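Local structure of homocysteine S-methyltransferase (Escherichia coli, 5DMM) at residues G226-A231 against V251-S256. The protein catalyses methyl transfer from S-methylmethionine, or less efficiently S-adenosylmethionine, to homocysteine, yielding methionine with the help of zinc. Numbering follows the deposited sequence.
With ZN (zinc ion), chain B; HCS (2-amino-4-mercapto-butyric acid), chain F.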
loop_
_atom_site.group_PDB
_atom_site.type_symbol
_atom_site.label_atom_id
_atom_site.label_comp_id
_atom_site.label_asym_id
_atom_site.label_seq_id
_atom_site.Cartn_x
_atom_site.Cartn_y
_atom_site.Cartn_z
ATOM N N GLY A 226 9.418 2.841 2.795
ATOM C CA GLY A 226 9.030 2.903 4.193
ATOM C C GLY A 226 8.643 1.594 4.821
ATOM O O GLY A 226 9.116 0.544 4.414
ATOM N N ILE A 227 7.783 1.671 5.832
ATOM C CA ILE A 227 7.377 0.488 6.578
ATOM C C ILE A 227 5.859 0.460 6.777
ATOM O O ILE A 227 5.213 1.503 6.900
ATOM C CB ILE A 227 8.083 0.439 7.950
ATOM C CG1 ILE A 227 7.811 1.743 8.698
ATOM C CG2 ILE A 227 9.585 0.209 7.759
ATOM C CD1 ILE A 227 8.312 1.768 10.150
ATOM N N ASN A 228 5.278 -0.733 6.788
ATOM C CA ASN A 228 3.863 -0.852 7.113
ATOM C C ASN A 228 3.575 -2.205 7.741
ATOM O O ASN A 228 4.405 -3.112 7.677
ATOM C CB ASN A 228 2.991 -0.642 5.864
ATOM C CG ASN A 228 3.087 -1.804 4.875
ATOM O OD1 ASN A 228 4.105 -1.982 4.201
ATOM N ND2 ASN A 228 2.007 -2.586 4.770
ATOM N N CYS A 229 2.402 -2.327 8.347
ATOM C CA CYS A 229 1.979 -3.568 8.988
ATOM C C CYS A 229 2.970 -3.978 10.069
ATOM O O CYS A 229 3.320 -5.142 10.210
ATOM C CB CYS A 229 1.811 -4.675 7.946
ATOM S SG CYS A 229 0.695 -6.001 8.484
ATOM N N ILE A 230 3.415 -2.989 10.834
ATOM C CA ILE A 230 4.378 -3.191 11.910
ATOM C C ILE A 230 3.778 -2.614 13.196
ATOM O O ILE A 230 2.892 -1.759 13.135
ATOM C CB ILE A 230 5.731 -2.517 11.570
ATOM C CG1 ILE A 230 6.785 -2.755 12.656
ATOM C CG2 ILE A 230 5.536 -1.018 11.345
ATOM C CD1 ILE A 230 8.114 -2.050 12.365
ATOM N N ALA A 231 4.235 -3.094 14.351
ATOM C CA ALA A 231 3.731 -2.615 15.638
ATOM C C ALA A 231 4.074 -1.150 15.863
ATOM O O ALA A 231 5.154 -0.698 15.485
ATOM C CB ALA A 231 4.290 -3.459 16.774
ATOM N N VAL A 251 7.667 6.424 4.032
ATOM C CA VAL A 251 6.291 5.976 4.184
ATOM C C VAL A 251 6.114 5.245 5.510
ATOM O O VAL A 251 6.953 4.442 5.898
ATOM C CB VAL A 251 5.888 5.023 3.025
ATOM C CG1 VAL A 251 4.456 4.574 3.177
ATOM C CG2 VAL A 251 6.098 5.690 1.679
ATOM N N VAL A 252 5.011 5.505 6.202
ATOM C CA VAL A 252 4.765 4.784 7.436
ATOM C C VAL A 252 3.269 4.617 7.667
ATOM O O VAL A 252 2.524 5.587 7.722
ATOM C CB VAL A 252 5.437 5.483 8.660
ATOM C CG1 VAL A 252 5.036 6.958 8.767
ATOM C CG2 VAL A 252 5.109 4.751 9.945
ATOM N N TYR A 253 2.830 3.371 7.740
ATOM C CA TYR A 253 1.471 3.102 8.160
ATOM C C TYR A 253 1.420 1.811 8.967
ATOM O O TYR A 253 1.400 0.710 8.411
ATOM C CB TYR A 253 0.485 3.075 6.975
ATOM C CG TYR A 253 0.838 2.363 5.670
ATOM C CD1 TYR A 253 0.050 1.311 5.209
ATOM C CD2 TYR A 253 1.875 2.806 4.851
ATOM C CE1 TYR A 253 0.314 0.678 3.993
ATOM C CE2 TYR A 253 2.153 2.175 3.636
ATOM C CZ TYR A 253 1.364 1.118 3.212
ATOM O OH TYR A 253 1.627 0.485 2.015
ATOM N N PRO A 254 1.428 1.958 10.299
ATOM C CA PRO A 254 1.525 0.824 11.216
ATOM C C PRO A 254 0.167 0.238 11.576
ATOM O O PRO A 254 -0.881 0.786 11.215
ATOM C CB PRO A 254 2.184 1.443 12.447
ATOM C CG PRO A 254 1.610 2.837 12.471
ATOM C CD PRO A 254 1.567 3.247 11.013
ATOM N N ASN A 255 0.198 -0.878 12.289
ATOM C CA ASN A 255 -1.017 -1.458 12.835
ATOM C C ASN A 255 -1.521 -0.625 14.002
ATOM O O ASN A 255 -0.760 0.119 14.622
ATOM C CB ASN A 255 -0.762 -2.894 13.271
ATOM C CG ASN A 255 -0.260 -3.753 12.133
ATOM O OD1 ASN A 255 -0.633 -3.543 10.989
ATOM N ND2 ASN A 255 0.601 -4.709 12.439
ATOM N N SER A 256 -2.814 -0.743 14.272
ATOM C CA SER A 256 -3.452 -0.040 15.377
ATOM C C SER A 256 -2.828 -0.462 16.698
ATOM O O SER A 256 -2.384 -1.601 16.846
ATOM C CB SER A 256 -4.960 -0.329 15.383
ATOM O OG SER A 256 -5.634 0.438 16.362
HETATM ZN ZN ZN B . -1.021 -4.327 7.631
HETATM N N HCS F . -4.209 -4.738 2.309
HETATM C CA HCS F . -3.536 -3.709 3.077
HETATM C CB HCS F . -2.181 -4.226 3.543
HETATM C CG HCS F . -2.342 -5.443 4.447
HETATM S SD HCS F . -0.761 -5.818 5.244
HETATM C C HCS F . -3.340 -2.494 2.220
HETATM O OXT HCS F . -3.724 -2.534 1.031
HETATM O O HCS F . -2.799 -1.487 2.726
#
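Ile227 and Tyr253 anchor the pairing of two parallel strands: Ile227 N donates to Val251 O (2.9 Å) and Ile227 O accepts from Tyr253 N (3.1 Å). Past the strands follow Cys229 N to Tyr253 O (3.2 Å) and Asn255 N to Ile230 O (3.0 Å). Gly226 CA abuts Val251 O, where a side chain would clash.

A CH-pi contact joins the side chains: Asn228 CB stands 3.4 Å from the Tyr253 ring centroid, 5° off the normal. Asn228 CG, between backbone N and carbonyl carbon (chi1 71°), brings the amide above the ring's CE1–CZ side, 21° from its plane. Ser194 and Thr169 hold Asn228 OD1; Glu168 and Trp192 hold Tyr253 OH. An alanine in place of Tyr253 would probably leave Asn228 without its aromatic floor and Glu168 without this hydroxyl.

Cys229 SG ligates zinc at 2.5 Å, alongside Cys295, with homocysteine SD 3.6 Å from Cys229 SG; Cys229 and Tyr253 line the homocysteine pocket. Asn255 OD1, hydrogen-bonded to Cys296 N, lies 3.3 Å from Cys229 CA.

Opposite the Asn228–Tyr253 face, Ile227 and Val252 pack against helix 235-243, the crossover of this beta-alpha-beta unit in the TIM barrel; strand 191-197 lies beside 222-228, and 289-292 beside 250-253.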